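PDB 2YB5: putative fusidic acid resistance protein from Staphylococcus aureus, which confers resistance to fusidic acid, probably by binding elongation factor G and helping to clear it from drug-stalled ribosomes. Local coordinates for residues A[18-26]-A[63-74]. Residues are numbered along the deposited sequence; the frame is centred on the assembly and turned at random.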
loop_
_atom_site.group_PDB
_atom_site.type_symbol
_atom_site.label_atom_id
_atom_site.label_comp_id
_atom_site.label_asym_id
_atom_site.label_seq_id
_atom_site.Cartn_x
_atom_site.Cartn_y
_atom_site.Cartn_z
ATOM N N LEU A 18 8.087 1.855 10.249
ATOM C CA LEU A 18 8.542 2.478 11.499
ATOM C C LEU A 18 9.342 1.494 12.357
ATOM O O LEU A 18 10.350 1.870 12.960
ATOM C CB LEU A 18 7.371 3.051 12.290
ATOM C CG LEU A 18 6.642 4.235 11.641
ATOM C CD1 LEU A 18 5.246 4.375 12.228
ATOM C CD2 LEU A 18 7.427 5.528 11.785
ATOM N N VAL A 19 8.906 0.237 12.388
ATOM C CA VAL A 19 9.610 -0.797 13.136
ATOM C C VAL A 19 11.026 -1.020 12.588
ATOM O O VAL A 19 11.971 -1.122 13.369
ATOM C CB VAL A 19 8.813 -2.120 13.169
ATOM C CG1 VAL A 19 9.666 -3.255 13.697
ATOM C CG2 VAL A 19 7.563 -1.953 14.034
ATOM N N TYR A 20 11.184 -1.063 11.266
ATOM C CA TYR A 20 12.519 -1.179 10.664
ATOM C C TYR A 20 13.368 0.055 10.944
ATOM O O TYR A 20 14.580 -0.055 11.070
ATOM C CB TYR A 20 12.471 -1.393 9.145
ATOM C CG TYR A 20 11.798 -2.664 8.645
ATOM C CD1 TYR A 20 11.779 -3.842 9.399
ATOM C CD2 TYR A 20 11.182 -2.682 7.395
ATOM C CE1 TYR A 20 11.158 -5.003 8.910
ATOM C CE2 TYR A 20 10.565 -3.828 6.902
ATOM C CZ TYR A 20 10.552 -4.981 7.658
ATOM O OH TYR A 20 9.921 -6.100 7.141
ATOM N N GLN A 21 12.742 1.228 11.020
ATOM C CA GLN A 21 13.475 2.440 11.355
ATOM C C GLN A 21 14.031 2.337 12.777
ATOM O O GLN A 21 15.149 2.748 13.019
ATOM C CB GLN A 21 12.608 3.693 11.192
ATOM C CG GLN A 21 13.412 5.020 11.179
ATOM C CD GLN A 21 14.030 5.364 9.816
ATOM O OE1 GLN A 21 14.037 4.552 8.895
ATOM N NE2 GLN A 21 14.537 6.581 9.691
ATOM N N LEU A 22 13.244 1.775 13.696
ATOM C CA LEU A 22 13.694 1.499 15.056
ATOM C C LEU A 22 14.926 0.602 15.066
ATOM O O LEU A 22 15.840 0.808 15.864
ATOM C CB LEU A 22 12.587 0.835 15.886
ATOM C CG LEU A 22 11.710 1.730 16.758
ATOM C CD1 LEU A 22 10.707 0.867 17.534
ATOM C CD2 LEU A 22 12.557 2.546 17.717
ATOM N N ILE A 23 14.937 -0.393 14.183
ATOM C CA ILE A 23 16.082 -1.287 14.047
ATOM C C ILE A 23 17.334 -0.556 13.539
ATOM O O ILE A 23 18.447 -0.880 13.949
ATOM C CB ILE A 23 15.747 -2.482 13.141
ATOM C CG1 ILE A 23 14.761 -3.412 13.859
ATOM C CG2 ILE A 23 17.009 -3.248 12.768
ATOM C CD1 ILE A 23 14.189 -4.519 12.978
ATOM N N LYS A 24 17.155 0.424 12.654
ATOM C CA LYS A 24 18.275 1.270 12.218
ATOM C C LYS A 24 18.876 1.995 13.420
ATOM O O LYS A 24 20.087 1.969 13.622
ATOM C CB LYS A 24 17.838 2.292 11.160
ATOM C CG LYS A 24 17.648 1.730 9.752
ATOM C CD LYS A 24 17.001 2.776 8.849
ATOM C CE LYS A 24 17.199 2.480 7.375
ATOM N NZ LYS A 24 16.429 3.434 6.507
ATOM N N LEU A 25 18.020 2.627 14.223
ATOM C CA LEU A 25 18.463 3.281 15.457
ATOM C C LEU A 25 19.190 2.308 16.384
ATOM O O LEU A 25 20.267 2.617 16.875
ATOM C CB LEU A 25 17.289 3.937 16.197
ATOM C CG LEU A 25 17.002 5.411 15.881
ATOM C CD1 LEU A 25 16.965 5.682 14.392
ATOM C CD2 LEU A 25 15.695 5.840 16.533
ATOM N N TYR A 26 18.606 1.136 16.615
ATOM C CA TYR A 26 19.245 0.129 17.457
ATOM C C TYR A 26 20.583 -0.330 16.871
ATOM O O TYR A 26 21.501 -0.658 17.625
ATOM C CB TYR A 26 18.332 -1.082 17.685
ATOM C CG TYR A 26 17.013 -0.801 18.389
ATOM C CD1 TYR A 26 16.872 0.247 19.299
ATOM C CD2 TYR A 26 15.912 -1.616 18.168
ATOM C CE1 TYR A 26 15.659 0.485 19.941
ATOM C CE2 TYR A 26 14.703 -1.388 18.805
ATOM C CZ TYR A 26 14.579 -0.341 19.686
ATOM O OH TYR A 26 13.371 -0.133 20.316
ATOM N N ILE A 63 8.486 -4.281 21.444
ATOM C CA ILE A 63 9.457 -3.701 20.486
ATOM C C ILE A 63 10.444 -2.693 21.101
ATOM O O ILE A 63 11.495 -2.408 20.515
ATOM C CB ILE A 63 8.770 -3.031 19.249
ATOM C CG1 ILE A 63 7.922 -1.822 19.654
ATOM C CG2 ILE A 63 7.921 -4.044 18.474
ATOM C CD1 ILE A 63 7.099 -1.256 18.513
ATOM N N ASP A 64 10.112 -2.152 22.269
ATOM C CA ASP A 64 11.005 -1.237 22.977
ATOM C C ASP A 64 12.156 -2.020 23.621
ATOM O O ASP A 64 12.262 -2.098 24.838
ATOM C CB ASP A 64 10.217 -0.450 24.030
ATOM C CG ASP A 64 10.996 0.721 24.598
ATOM O OD1 ASP A 64 12.196 0.858 24.294
ATOM O OD2 ASP A 64 10.397 1.511 25.353
ATOM N N ASP A 65 13.019 -2.585 22.780
ATOM C CA ASP A 65 14.058 -3.509 23.213
ATOM C C ASP A 65 15.224 -3.453 22.229
ATOM O O ASP A 65 15.126 -3.987 21.128
ATOM C CB ASP A 65 13.493 -4.936 23.291
ATOM C CG ASP A 65 14.470 -5.934 23.925
ATOM O OD1 ASP A 65 15.582 -6.122 23.389
ATOM O OD2 ASP A 65 14.119 -6.535 24.963
ATOM N N VAL A 66 16.328 -2.830 22.646
ATOM C CA VAL A 66 17.522 -2.663 21.795
ATOM C C VAL A 66 18.073 -3.966 21.190
ATOM O O VAL A 66 18.851 -3.922 20.236
ATOM C CB VAL A 66 18.677 -1.952 22.557
ATOM C CG1 VAL A 66 18.312 -0.507 22.856
ATOM C CG2 VAL A 66 19.029 -2.702 23.841
ATOM N N LYS A 67 17.669 -5.109 21.747
ATOM C CA LYS A 67 18.077 -6.424 21.242
ATOM C C LYS A 67 17.030 -7.016 20.309
ATOM O O LYS A 67 17.015 -8.230 20.085
ATOM C CB LYS A 67 18.321 -7.403 22.402
ATOM C CG LYS A 67 19.166 -6.858 23.536
ATOM C CD LYS A 67 20.611 -6.636 23.119
ATOM C CE LYS A 67 21.373 -7.947 22.968
ATOM N NZ LYS A 67 22.848 -7.731 23.011
ATOM N N LEU A 68 16.150 -6.169 19.776
ATOM C CA LEU A 68 15.179 -6.600 18.779
ATOM C C LEU A 68 15.898 -6.779 17.446
ATOM O O LEU A 68 16.882 -6.094 17.166
ATOM C CB LEU A 68 14.046 -5.572 18.644
ATOM C CG LEU A 68 12.862 -5.931 17.737
ATOM C CD1 LEU A 68 12.156 -7.171 18.244
ATOM C CD2 LEU A 68 11.888 -4.763 17.644
ATOM N N THR A 69 15.412 -7.718 16.644
ATOM C CA THR A 69 15.964 -7.971 15.317
ATOM C C THR A 69 14.827 -8.331 14.356
ATOM O O THR A 69 13.662 -8.367 14.761
ATOM C CB THR A 69 17.019 -9.093 15.366
ATOM O OG1 THR A 69 17.640 -9.237 14.082
ATOM C CG2 THR A 69 16.383 -10.411 15.786
ATOM N N LYS A 70 15.164 -8.595 13.094
ATOM C CA LYS A 70 14.154 -8.860 12.058
ATOM C C LYS A 70 13.180 -9.950 12.505
ATOM O O LYS A 70 11.981 -9.699 12.639
ATOM C CB LYS A 70 14.801 -9.268 10.722
ATOM C CG LYS A 70 15.869 -8.311 10.177
ATOM C CD LYS A 70 15.312 -6.952 9.793
ATOM C CE LYS A 70 16.426 -6.038 9.298
ATOM N NZ LYS A 70 15.903 -4.856 8.558
ATOM N N LYS A 71 13.710 -11.143 12.758
ATOM C CA LYS A 71 12.894 -12.317 13.084
ATOM C C LYS A 71 11.852 -12.038 14.164
ATOM O O LYS A 71 10.661 -12.277 13.960
ATOM C CB LYS A 71 13.787 -13.477 13.534
ATOM N N LYS A 72 12.312 -11.538 15.310
ATOM C CA LYS A 72 11.425 -11.208 16.428
ATOM C C LYS A 72 10.381 -10.155 16.037
ATOM O O LYS A 72 9.210 -10.257 16.417
ATOM C CB LYS A 72 12.239 -10.714 17.625
ATOM N N ALA A 73 10.811 -9.153 15.276
ATOM C CA ALA A 73 9.911 -8.106 14.791
ATOM C C ALA A 73 8.822 -8.682 13.891
ATOM O O ALA A 73 7.643 -8.365 14.053
ATOM C CB ALA A 73 10.699 -7.042 14.038
ATOM N N GLU A 74 9.231 -9.535 12.953
ATOM C CA GLU A 74 8.326 -10.109 11.950
ATOM C C GLU A 74 7.215 -10.960 12.564
ATOM O O GLU A 74 6.071 -10.898 12.125
ATOM C CB GLU A 74 9.116 -10.945 10.935
ATOM C CG GLU A 74 10.102 -10.135 10.086
ATOM C CD GLU A 74 9.415 -9.209 9.103
ATOM O OE1 GLU A 74 8.480 -9.665 8.412
ATOM O OE2 GLU A 74 9.817 -8.026 9.020
#
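V19 starts the contact with one methyl: its CG1, held anti to the backbone N (chi1 169°), meets CB of A73 at 3.9 Å. One residue on, the Y20 side chain reaches E74. Its hydroxyl donates to the carboxylate, Y20 OH to E74 OE2 2.7 Å, on the syn side of that oxygen; the carboxylate, carried by a chain bent at chi2, lies at the ring edge and only 20° from coplanar with it. L22 turns its CD1 to CD1 of I63, and it also touches L41 and L42 of helix 35-50. I23 pushes its CD1 into the start of helix 70-80, beside the carbonyl carbon of T69, the aliphatic CD of K70 and, at 4.4 Å from I23 CD1, CB of A73. Segments 18-26 and 70-74 of helices 9-27 and 70-80 run nearly antiparallel, at 153°, within the helical N-terminal part of the protein, a region that by family probably binds elongation factor G and is distinct from the treble-clef zinc finger. Y26 then packs against the link between helix 59-63 and helix 70-80. CA of V66 sits over the middle of its ring in a CH-pi contact, 3.9 Å from the centroid, and V66 CG1 lies by Y26 CD1; L68 CB approaches Y26 CE2 obliquely. The hydroxyl donates to the carbonyl at the end of helix 59-63, Y26 OH to I63 O 3.0 Å. The link includes a type I turn from D65 to L68, braced by an Asx turn in which K67 N donates to D65 OD1 at 2.8 Å, while D64 just before it forms a salt bridge with K38 of helix 35-50.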